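Local coordinates for probable chemoreceptor (Methyl-accepting chemotaxis) transmembrane protein (Rhizobium meliloti, PDB 6D8V) that probably senses quaternary ammonium compounds as a transmembrane chemotaxis receptor, with a dimethylated proline held in the pocket of its sensory domain, at residues G24-L29 / V170-A175; E28-A33 / L254-A259; H65-G70 / A175-R180; Y140-T145 / T149-I154. One frame throughout, in Å; residues are numbered along the deposited sequence.

Contact 1: G24-L29 / V170-A175; sequences GSVGEL and VDISLA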
loop_
_atom_site.group_PDB
_atom_site.type_symbol
_atom_site.label_atom_id
_atom_site.label_comp_id
_atom_site.label_asym_id
_atom_site.label_seq_id
_atom_site.Cartn_x
_atom_site.Cartn_y
_atom_site.Cartn_z
ATOM N N GLY A 24 -12.283 -1.191 0.349
ATOM C CA GLY A 24 -12.854 -0.096 -0.413
ATOM C C GLY A 24 -11.854 1.010 -0.661
ATOM O O GLY A 24 -11.612 1.411 -1.803
ATOM N N SER A 25 -11.251 1.524 0.413
ATOM C CA SER A 25 -10.205 2.528 0.264
ATOM C C SER A 25 -9.137 2.078 -0.736
ATOM O O SER A 25 -8.768 2.843 -1.640
ATOM C CB SER A 25 -9.586 2.838 1.627
ATOM O OG SER A 25 -10.586 3.161 2.574
ATOM N N VAL A 26 -8.649 0.834 -0.607
ATOM C CA VAL A 26 -7.632 0.327 -1.530
ATOM C C VAL A 26 -8.154 0.331 -2.961
ATOM O O VAL A 26 -7.509 0.864 -3.876
ATOM C CB VAL A 26 -7.170 -1.083 -1.124
ATOM C CG1 VAL A 26 -6.376 -1.700 -2.273
ATOM C CG2 VAL A 26 -6.299 -1.026 0.127
ATOM N N GLY A 27 -9.318 -0.298 -3.181
ATOM C CA GLY A 27 -9.873 -0.378 -4.526
ATOM C C GLY A 27 -10.049 0.988 -5.167
ATOM O O GLY A 27 -9.816 1.164 -6.368
ATOM N N GLU A 28 -10.445 1.980 -4.363
ATOM C CA GLU A 28 -10.648 3.329 -4.887
ATOM C C GLU A 28 -9.326 3.967 -5.303
ATOM O O GLU A 28 -9.259 4.646 -6.340
ATOM C CB GLU A 28 -11.373 4.200 -3.856
ATOM C CG GLU A 28 -12.853 3.870 -3.716
ATOM C CD GLU A 28 -13.575 4.784 -2.749
ATOM O OE1 GLU A 28 -13.961 4.318 -1.657
ATOM O OE2 GLU A 28 -13.760 5.970 -3.084
ATOM N N LEU A 29 -8.259 3.757 -4.514
ATOM C CA LEU A 29 -6.942 4.247 -4.919
ATOM C C LEU A 29 -6.427 3.481 -6.127
ATOM O O LEU A 29 -5.895 4.082 -7.069
ATOM C CB LEU A 29 -5.930 4.144 -3.773
ATOM C CG LEU A 29 -6.073 5.099 -2.590
ATOM C CD1 LEU A 29 -4.828 5.047 -1.696
ATOM C CD2 LEU A 29 -6.338 6.520 -3.064
ATOM N N VAL A 170 0.537 4.755 -6.669
ATOM C CA VAL A 170 0.050 5.571 -5.565
ATOM C C VAL A 170 0.508 4.921 -4.262
ATOM O O VAL A 170 0.735 3.706 -4.207
ATOM C CB VAL A 170 -1.492 5.682 -5.642
ATOM C CG1 VAL A 170 -2.080 6.286 -4.383
ATOM C CG2 VAL A 170 -1.882 6.485 -6.860
ATOM N N ASP A 171 0.645 5.722 -3.201
ATOM C CA ASP A 171 1.194 5.210 -1.943
ATOM C C ASP A 171 0.197 5.326 -0.801
ATOM O O ASP A 171 -0.574 6.283 -0.728
ATOM C CB ASP A 171 2.492 5.930 -1.534
ATOM C CG ASP A 171 3.560 5.825 -2.587
ATOM O OD1 ASP A 171 3.538 4.848 -3.377
ATOM O OD2 ASP A 171 4.420 6.727 -2.631
ATOM N N ILE A 172 0.230 4.338 0.087
ATOM C CA ILE A 172 -0.516 4.345 1.337
ATOM C C ILE A 172 0.506 4.230 2.454
ATOM O O ILE A 172 1.191 3.203 2.571
ATOM C CB ILE A 172 -1.533 3.197 1.417
ATOM C CG1 ILE A 172 -2.460 3.203 0.197
ATOM C CG2 ILE A 172 -2.337 3.301 2.697
ATOM C CD1 ILE A 172 -3.536 2.129 0.239
ATOM N N SER A 173 0.631 5.284 3.251
ATOM C CA SER A 173 1.560 5.255 4.366
ATOM C C SER A 173 1.066 4.279 5.422
ATOM O O SER A 173 -0.139 4.151 5.662
ATOM C CB SER A 173 1.720 6.648 4.965
ATOM O OG SER A 173 0.640 6.967 5.820
ATOM N N LEU A 174 2.004 3.571 6.049
ATOM C CA LEU A 174 1.607 2.648 7.099
ATOM C C LEU A 174 0.925 3.371 8.251
ATOM O O LEU A 174 0.166 2.748 9.005
ATOM C CB LEU A 174 2.819 1.862 7.588
ATOM C CG LEU A 174 3.049 0.464 7.004
ATOM C CD1 LEU A 174 2.687 0.412 5.546
ATOM C CD2 LEU A 174 4.507 0.056 7.196
ATOM N N ALA A 175 1.166 4.678 8.391
ATOM C CA ALA A 175 0.472 5.484 9.389
ATOM C C ALA A 175 -0.984 5.717 9.011
ATOM O O ALA A 175 -1.877 5.587 9.856
ATOM C CB ALA A 175 1.187 6.816 9.562
#
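L29 CG and I172 CG1 each stand beside the backbone N, anti to the carbonyl carbon (chi1 -71° and -54°), and this brings the two side chains together. The I172 chain then runs on extended, and CD1 reaches out toward the helix. The CD1 branch of L29 does most of the touching. It lies 3.5 Å from I172 CG1 and 3.7 Å from I172 CD1. The two chains pass each other obliquely. The same methyl, L29 CD1, also rests 4.0 Å from V170 CG1, bridging two residues of one strand face. One helical turn earlier, V26 crosses I172 at about a right angle, with V26 CG2 4.2 Å from I172 CD1. This is the long N-terminal helix 2-45 packed on the antiparallel sheet of the PDC (Cache) sensor domain. The helix and strand segments run nearly antiparallel, at 156°. Contact is purely apolar and buried. V170 and I172 point toward the helix. D171 between them points away from it and is one of the residues of the ligand pocket. D171 OD1 is hydrogen-bonded to W72 NE1. At the end of the strand, S173 is the N-cap of helix 174-183, its OG bonded to A176 N.

Contact 2: E28-A33 / L254-A259; sequences ELAAAA and LPDVNA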
loop_
_atom_site.group_PDB
_atom_site.type_symbol
_atom_site.label_atom_id
_atom_site.label_comp_id
_atom_site.label_asym_id
_atom_site.label_seq_id
_atom_site.Cartn_x
_atom_site.Cartn_y
_atom_site.Cartn_z
ATOM N N GLU A 28 -10.445 1.980 -4.363
ATOM C CA GLU A 28 -10.648 3.329 -4.887
ATOM C C GLU A 28 -9.326 3.967 -5.303
ATOM O O GLU A 28 -9.259 4.646 -6.340
ATOM C CB GLU A 28 -11.373 4.200 -3.856
ATOM C CG GLU A 28 -12.853 3.870 -3.716
ATOM C CD GLU A 28 -13.575 4.784 -2.749
ATOM O OE1 GLU A 28 -13.961 4.318 -1.657
ATOM O OE2 GLU A 28 -13.760 5.970 -3.084
ATOM N N LEU A 29 -8.259 3.757 -4.514
ATOM C CA LEU A 29 -6.942 4.247 -4.919
ATOM C C LEU A 29 -6.427 3.481 -6.127
ATOM O O LEU A 29 -5.895 4.082 -7.069
ATOM C CB LEU A 29 -5.930 4.144 -3.773
ATOM C CG LEU A 29 -6.073 5.099 -2.590
ATOM C CD1 LEU A 29 -4.828 5.047 -1.696
ATOM C CD2 LEU A 29 -6.338 6.520 -3.064
ATOM N N ALA A 30 -6.573 2.151 -6.119
ATOM C CA ALA A 30 -6.176 1.362 -7.282
ATOM C C ALA A 30 -6.819 1.903 -8.554
ATOM O O ALA A 30 -6.155 2.024 -9.591
ATOM C CB ALA A 30 -6.546 -0.109 -7.078
ATOM N N ALA A 31 -8.108 2.249 -8.485
ATOM C CA ALA A 31 -8.792 2.832 -9.638
ATOM C C ALA A 31 -8.188 4.175 -10.030
ATOM O O ALA A 31 -8.026 4.467 -11.224
ATOM C CB ALA A 31 -10.276 3.000 -9.339
ATOM N N ALA A 32 -7.865 5.015 -9.041
ATOM C CA ALA A 32 -7.226 6.293 -9.342
ATOM C C ALA A 32 -5.835 6.096 -9.930
ATOM O O ALA A 32 -5.415 6.861 -10.803
ATOM C CB ALA A 32 -7.156 7.159 -8.083
ATOM N N ALA A 33 -5.107 5.079 -9.475
ATOM C CA ALA A 33 -3.811 4.790 -10.078
ATOM C C ALA A 33 -3.982 4.320 -11.521
ATOM O O ALA A 33 -3.314 4.824 -12.430
ATOM C CB ALA A 33 -3.056 3.751 -9.239
ATOM N N LEU A 254 -8.099 -7.919 -1.717
ATOM C CA LEU A 254 -8.069 -6.537 -1.964
ATOM C C LEU A 254 -8.458 -6.466 -3.355
ATOM O O LEU A 254 -8.134 -7.345 -4.067
ATOM C CB LEU A 254 -6.675 -6.045 -1.873
ATOM C CG LEU A 254 -5.993 -6.045 -0.546
ATOM C CD1 LEU A 254 -4.716 -5.363 -0.775
ATOM C CD2 LEU A 254 -6.799 -5.269 0.406
ATOM N N PRO A 255 -9.230 -5.364 -3.737
ATOM C CA PRO A 255 -9.861 -5.508 -5.011
ATOM C C PRO A 255 -9.141 -5.685 -6.271
ATOM O O PRO A 255 -9.536 -6.649 -6.897
ATOM C CB PRO A 255 -10.422 -4.163 -5.181
ATOM C CG PRO A 255 -11.059 -3.975 -3.950
ATOM C CD PRO A 255 -9.847 -4.082 -3.175
ATOM N N ASP A 256 -8.172 -4.897 -6.672
ATOM C CA ASP A 256 -7.731 -5.019 -8.043
ATOM C C ASP A 256 -6.340 -5.429 -8.248
ATOM O O ASP A 256 -5.940 -5.626 -9.321
ATOM C CB ASP A 256 -7.956 -3.736 -8.761
ATOM C CG ASP A 256 -9.384 -3.381 -8.879
ATOM O OD1 ASP A 256 -10.151 -4.261 -9.207
ATOM O OD2 ASP A 256 -9.760 -2.225 -8.677
ATOM N N VAL A 257 -5.611 -5.552 -7.173
ATOM C CA VAL A 257 -4.177 -5.634 -7.135
ATOM C C VAL A 257 -3.723 -6.995 -6.809
ATOM O O VAL A 257 -2.638 -7.243 -6.486
ATOM C CB VAL A 257 -3.666 -4.740 -6.087
ATOM C CG1 VAL A 257 -4.033 -3.366 -6.434
ATOM C CG2 VAL A 257 -4.340 -5.046 -4.816
ATOM N N ASN A 258 -4.610 -7.904 -6.875
ATOM C CA ASN A 258 -4.237 -9.313 -6.768
ATOM C C ASN A 258 -3.423 -9.579 -5.497
ATOM O O ASN A 258 -2.215 -9.833 -5.523
ATOM C CB ASN A 258 -3.465 -9.759 -8.011
ATOM C CG ASN A 258 -3.182 -11.250 -8.015
ATOM O OD1 ASN A 258 -4.029 -12.061 -7.633
ATOM N ND2 ASN A 258 -1.976 -11.618 -8.436
ATOM N N ALA A 259 -4.135 -9.524 -4.374
ATOM C CA ALA A 259 -3.524 -9.763 -3.075
ATOM C C ALA A 259 -4.619 -9.790 -2.021
ATOM O O ALA A 259 -5.745 -9.353 -2.259
ATOM C CB ALA A 259 -2.481 -8.700 -2.724
#
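A30 and V257 make the buried part of this contact, with A30 CB 4.2 Å from V257 CG1. The segment 254-259 is the loop of a beta hairpin, joining strands 243-254 and 259-268 of the four-stranded sheet. L254 N bonds A259 O at 2.8 Å across the base of that loop. Its tip leans against the long helix 2-45, which presents only the small methyl of A30 here. The small side chain is consistent with the near approach of the backbones, the CA atoms of A30 and D256 being 6.6 Å apart. V257 turns CG1 beside its own backbone N and opposite the carbonyl carbon (chi1 -62°), which sets this branch against the alanine. I154 of strand 149-160 touches both A30 and V257, so helix, hairpin loop and first sheet pack together at this point. The D256 side is looser, because it is exposed. D256 points toward the helix, yet no hydrogen bond or salt bridge links the two segments. E28 on the helix points away from the loop. The exposed side ends in a plain van der Waals approach, D256 OD2 to A30 CB at 4.2 Å.

Contact 3: H65-G70 / A175-R180; sequences HGFAFG and AALADR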
loop_
_atom_site.group_PDB
_atom_site.type_symbol
_atom_site.label_atom_id
_atom_site.label_comp_id
_atom_site.label_asym_id
_atom_site.label_seq_id
_atom_site.Cartn_x
_atom_site.Cartn_y
_atom_site.Cartn_z
ATOM N N HIS A 65 -7.637 12.479 -3.518
ATOM C CA HIS A 65 -7.762 11.332 -2.620
ATOM C C HIS A 65 -6.853 11.550 -1.413
ATOM O O HIS A 65 -5.630 11.412 -1.506
ATOM C CB HIS A 65 -7.428 10.047 -3.360
ATOM C CG HIS A 65 -8.128 9.932 -4.675
ATOM N ND1 HIS A 65 -9.426 9.486 -4.789
ATOM C CD2 HIS A 65 -7.729 10.258 -5.927
ATOM C CE1 HIS A 65 -9.790 9.520 -6.058
ATOM N NE2 HIS A 65 -8.777 9.982 -6.769
ATOM N N GLY A 66 -7.461 11.907 -0.279
ATOM C CA GLY A 66 -6.698 12.161 0.927
ATOM C C GLY A 66 -5.991 10.941 1.471
ATOM O O GLY A 66 -5.006 11.082 2.206
ATOM N N PHE A 67 -6.464 9.745 1.125
ATOM C CA PHE A 67 -5.867 8.522 1.643
ATOM C C PHE A 67 -4.595 8.123 0.907
ATOM O O PHE A 67 -3.928 7.173 1.331
ATOM C CB PHE A 67 -6.890 7.390 1.589
ATOM C CG PHE A 67 -6.492 6.170 2.358
ATOM C CD1 PHE A 67 -6.198 6.252 3.717
ATOM C CD2 PHE A 67 -6.427 4.935 1.728
ATOM C CE1 PHE A 67 -5.828 5.123 4.437
ATOM C CE2 PHE A 67 -6.069 3.801 2.431
ATOM C CZ PHE A 67 -5.765 3.895 3.796
ATOM N N ALA A 68 -4.235 8.828 -0.162
ATOM C CA ALA A 68 -2.987 8.580 -0.870
ATOM C C ALA A 68 -1.877 9.456 -0.295
ATOM O O ALA A 68 -2.031 10.678 -0.201
ATOM C CB ALA A 68 -3.164 8.848 -2.363
ATOM N N PHE A 69 -0.761 8.828 0.096
ATOM C CA PHE A 69 0.373 9.580 0.624
ATOM C C PHE A 69 1.178 10.236 -0.484
ATOM O O PHE A 69 1.769 11.300 -0.274
ATOM C CB PHE A 69 1.285 8.664 1.446
ATOM C CG PHE A 69 2.414 9.385 2.149
ATOM C CD1 PHE A 69 2.217 9.954 3.398
ATOM C CD2 PHE A 69 3.684 9.465 1.579
ATOM C CE1 PHE A 69 3.249 10.604 4.053
ATOM C CE2 PHE A 69 4.721 10.118 2.231
ATOM C CZ PHE A 69 4.502 10.685 3.465
ATOM N N GLY A 70 1.216 9.615 -1.658
ATOM C CA GLY A 70 2.039 10.105 -2.747
ATOM C C GLY A 70 1.644 9.483 -4.059
ATOM O O GLY A 70 1.024 8.412 -4.109
ATOM N N ALA A 175 1.166 4.678 8.391
ATOM C CA ALA A 175 0.472 5.484 9.389
ATOM C C ALA A 175 -0.984 5.717 9.011
ATOM O O ALA A 175 -1.877 5.587 9.856
ATOM C CB ALA A 175 1.187 6.816 9.562
ATOM N N ALA A 176 -1.239 6.067 7.747
ATOM C CA ALA A 176 -2.611 6.221 7.272
ATOM C C ALA A 176 -3.450 4.984 7.572
ATOM O O ALA A 176 -4.603 5.100 8.007
ATOM C CB ALA A 176 -2.623 6.518 5.771
ATOM N N LEU A 177 -2.897 3.788 7.332
ATOM C CA LEU A 177 -3.624 2.566 7.666
ATOM C C LEU A 177 -3.929 2.513 9.160
ATOM O O LEU A 177 -5.076 2.304 9.571
ATOM C CB LEU A 177 -2.821 1.338 7.241
ATOM C CG LEU A 177 -2.679 1.002 5.770
ATOM C CD1 LEU A 177 -1.936 -0.312 5.628
ATOM C CD2 LEU A 177 -4.050 0.915 5.107
ATOM N N ALA A 178 -2.896 2.692 9.990
ATOM C CA ALA A 178 -3.095 2.734 11.435
ATOM C C ALA A 178 -4.197 3.715 11.821
ATOM O O ALA A 178 -4.998 3.434 12.720
ATOM C CB ALA A 178 -1.788 3.107 12.119
ATOM N N ASP A 179 -4.249 4.874 11.152
ATOM C CA ASP A 179 -5.275 5.869 11.455
ATOM C C ASP A 179 -6.669 5.336 11.154
ATOM O O ASP A 179 -7.587 5.485 11.968
ATOM C CB ASP A 179 -5.012 7.156 10.668
ATOM C CG ASP A 179 -3.954 8.036 11.315
ATOM O OD1 ASP A 179 -3.542 7.744 12.458
ATOM O OD2 ASP A 179 -3.536 9.026 10.676
ATOM N N ARG A 180 -6.854 4.721 9.984
ATOM C CA ARG A 180 -8.167 4.178 9.646
ATOM C C ARG A 180 -8.610 3.128 10.657
ATOM O O ARG A 180 -9.792 3.062 11.013
ATOM C CB ARG A 180 -8.154 3.584 8.238
ATOM C CG ARG A 180 -7.763 4.576 7.153
ATOM C CD ARG A 180 -8.671 4.489 5.939
ATOM N NE ARG A 180 -10.046 4.877 6.224
ATOM C CZ ARG A 180 -10.907 5.271 5.296
ATOM N NH1 ARG A 180 -10.522 5.332 4.031
ATOM N NH2 ARG A 180 -12.147 5.609 5.631
#
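A176 O accepts the helix hydrogen bond from R180 N at 3.0 Å and also faces the edge of the F67 ring, in its plane. F67 belongs to a type I turn from H65 to A68, closed by A68 N on H65 O. The turn leads into strand 70-75 of the PDC sensor domain, and its phenyl ring packs on helix 174-183. F67 CG stands opposite its own backbone N (chi1 -168°), which carries the ring over to that helix. Three helix side chains receive it. A176 CB comes obliquely to F67 CE1 at 3.7 Å. L177 sits at the ring edge. R180 bends so that CG and CD lie alongside CE1 and NH1 reaches over one face. Its guanidinium plane is turned 66° from the ring, and R180 CZ is 5.3 Å from the ring centroid, at most a weak cation-pi attraction. Helix 2-45 adds L29 and S25 beside the ring, and D21 gives R180 NE a weak, long ion pair. With an alanine in place of F67, a gap would probably open beside A176 and L177, and R180 would lose the ring it lies along. The edge contact runs from L177 CD2 to F67 CZ, 3.7 Å.

Contact 4: Y140-T145 / T149-I154; sequences YLAEGT and TTMTSI. With PBE (1,1-dimethyl-prolinium), chain C.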
loop_
_atom_site.group_PDB
_atom_site.type_symbol
_atom_site.label_atom_id
_atom_site.label_comp_id
_atom_site.label_asym_id
_atom_site.label_seq_id
_atom_site.Cartn_x
_atom_site.Cartn_y
_atom_site.Cartn_z
ATOM N N TYR A 140 7.386 -1.336 2.554
ATOM C CA TYR A 140 8.787 -0.996 2.362
ATOM C C TYR A 140 8.998 0.454 2.763
ATOM O O TYR A 140 8.061 1.264 2.754
ATOM C CB TYR A 140 9.240 -1.216 0.912
ATOM C CG TYR A 140 8.661 -0.198 -0.048
ATOM C CD1 TYR A 140 7.369 -0.334 -0.536
ATOM C CD2 TYR A 140 9.401 0.903 -0.457
ATOM C CE1 TYR A 140 6.828 0.591 -1.401
ATOM C CE2 TYR A 140 8.871 1.835 -1.326
ATOM C CZ TYR A 140 7.583 1.676 -1.796
ATOM O OH TYR A 140 7.046 2.605 -2.664
ATOM N N LEU A 141 10.242 0.766 3.117
ATOM C CA LEU A 141 10.619 2.124 3.471
ATOM C C LEU A 141 10.906 2.924 2.206
ATOM O O LEU A 141 11.832 2.597 1.458
ATOM C CB LEU A 141 11.847 2.112 4.383
ATOM C CG LEU A 141 12.523 3.471 4.560
ATOM C CD1 LEU A 141 11.571 4.454 5.228
ATOM C CD2 LEU A 141 13.835 3.396 5.332
ATOM N N ALA A 142 10.124 3.977 1.981
ATOM C CA ALA A 142 10.239 4.806 0.786
ATOM C C ALA A 142 11.471 5.711 0.839
ATOM O O ALA A 142 11.840 6.223 1.899
ATOM C CB ALA A 142 8.982 5.658 0.615
ATOM N N GLU A 143 12.082 5.928 -0.336
ATOM C CA GLU A 143 13.302 6.722 -0.494
ATOM C C GLU A 143 13.028 8.200 -0.753
ATOM O O GLU A 143 13.604 9.066 -0.091
ATOM C CB GLU A 143 14.157 6.174 -1.643
ATOM C CG GLU A 143 15.144 7.215 -2.206
ATOM C CD GLU A 143 15.786 6.789 -3.515
ATOM O OE1 GLU A 143 15.693 5.590 -3.859
ATOM O OE2 GLU A 143 16.381 7.653 -4.199
ATOM N N GLY A 144 12.195 8.511 -1.738
ATOM C CA GLY A 144 12.047 9.888 -2.170
ATOM C C GLY A 144 11.217 10.760 -1.252
ATOM O O GLY A 144 11.074 11.956 -1.529
ATOM N N THR A 145 10.661 10.198 -0.185
ATOM C CA THR A 145 9.834 10.984 0.718
ATOM C C THR A 145 10.692 11.987 1.482
ATOM O O THR A 145 11.875 11.757 1.749
ATOM C CB THR A 145 9.089 10.067 1.692
ATOM O OG1 THR A 145 10.030 9.266 2.419
ATOM C CG2 THR A 145 8.150 9.152 0.930
ATOM N N THR A 149 9.508 7.228 5.516
ATOM C CA THR A 149 8.173 6.785 5.886
ATOM C C THR A 149 7.911 5.416 5.278
ATOM O O THR A 149 8.240 5.167 4.117
ATOM C CB THR A 149 7.100 7.791 5.436
ATOM O OG1 THR A 149 7.333 8.159 4.075
ATOM C CG2 THR A 149 7.128 9.045 6.302
ATOM N N THR A 150 7.300 4.539 6.067
ATOM C CA THR A 150 6.986 3.185 5.629
ATOM C C THR A 150 5.613 3.149 4.960
ATOM O O THR A 150 4.615 3.578 5.544
ATOM C CB THR A 150 7.029 2.233 6.822
ATOM O OG1 THR A 150 6.185 2.745 7.861
ATOM C CG2 THR A 150 8.439 2.131 7.357
ATOM N N MET A 151 5.566 2.633 3.737
ATOM C CA MET A 151 4.356 2.704 2.931
ATOM C C MET A 151 4.236 1.448 2.079
ATOM O O MET A 151 5.207 0.709 1.876
ATOM C CB MET A 151 4.373 3.926 2.012
ATOM C CG MET A 151 5.523 3.854 1.024
ATOM S SD MET A 151 5.656 5.258 -0.071
ATOM C CE MET A 151 5.780 6.608 1.100
ATOM N N THR A 152 3.023 1.218 1.581
ATOM C CA THR A 152 2.743 0.235 0.548
ATOM C C THR A 152 2.329 0.969 -0.721
ATOM O O THR A 152 1.712 2.036 -0.656
ATOM C CB THR A 152 1.623 -0.720 0.979
ATOM O OG1 THR A 152 1.478 -1.756 0.002
ATOM C CG2 THR A 152 0.311 0.033 1.101
ATOM N N SER A 153 2.656 0.393 -1.880
ATOM C CA SER A 153 2.457 1.081 -3.149
ATOM C C SER A 153 1.581 0.269 -4.093
ATOM O O SER A 153 1.812 -0.928 -4.297
ATOM C CB SER A 153 3.796 1.393 -3.809
ATOM O OG SER A 153 4.448 2.432 -3.120
ATOM N N ILE A 154 0.589 0.938 -4.673
ATOM C CA ILE A 154 -0.265 0.379 -5.709
ATOM C C ILE A 154 0.245 0.918 -7.038
ATOM O O ILE A 154 0.230 2.130 -7.276
ATOM C CB ILE A 154 -1.736 0.737 -5.467
ATOM C CG1 ILE A 154 -2.199 0.087 -4.164
ATOM C CG2 ILE A 154 -2.612 0.278 -6.614
ATOM C CD1 ILE A 154 -3.606 0.447 -3.768
HETATM N N PBE C . 8.263 5.877 -4.341
HETATM C CD PBE C . 7.665 5.075 -5.183
HETATM C CA PBE C . 9.327 4.961 -3.760
HETATM C CB PBE C . 9.862 4.232 -5.058
HETATM C CG PBE C . 8.861 4.157 -5.824
HETATM C CE PBE C . 8.843 7.026 -5.068
HETATM C CF PBE C . 7.323 6.324 -3.295
HETATM C C PBE C . 10.398 5.596 -3.025
HETATM O O PBE C . 11.463 4.954 -2.813
HETATM O OXT PBE C . 10.275 6.763 -2.570
#
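Y140 and M151 form an antiparallel hydrogen-bonded pair, with Y140 N to M151 O at 3.1 Å and M151 N to Y140 O at 3.0 Å, both nearly straight. They belong to a twisted beta hairpin of the PDC sensor domain that forms one wall of the ligand pocket. Y140 CG sits between its backbone N and carbonyl carbon (chi1 71°). This torsion turns the ring back over the partner strand, with M151 CG over one face. M151 SD is 5.2 Å from the ring centroid and 42° from the ring normal, an oblique Met-aromatic contact. The A142 methyl and T145 CG2 pack on the far end of M151. At the ring edge, Y140 OH donates to S153 OG at 2.6 Å, and S153 OG in turn bonds D171 OD1. A phenylalanine in place of Y140 would probably leave S153 OG without this donor and the ring less firmly fixed. The dimethylprolinium lies at the ring edge too, but on the CE2 side, its CA 3.5 Å from Y140 OH. The ligand carboxylate is gripped by two backbone N-H groups: E143 N to PBE O and G144 N to PBE OXT, both at 2.7 Å.

In the fold
The chain starts in the long helix 2-45, which supplies the first side of contacts 1 and 2. The turn 65-70 follows and opens contact 3. Hairpin 140-145/149-154 then closes contact 4, the most local of the four, nested inside the loops of the other three. Strand 163-173 returns to the helix and closes contact 1. Helix 174-183 next closes contact 3, so contacts 1 and 3 cross. Contact 2 closes last, with contact 3 nested inside it. Contacts 1 and 2 tie helix 2-45 to the seven-stranded sheet and to the hairpin loop of the four-stranded one. Contact 3 ties the turn before strand 70-75 to helix 174-183. Contacts 1 and 4 meet on neighbouring strands 163-173 and 149-160.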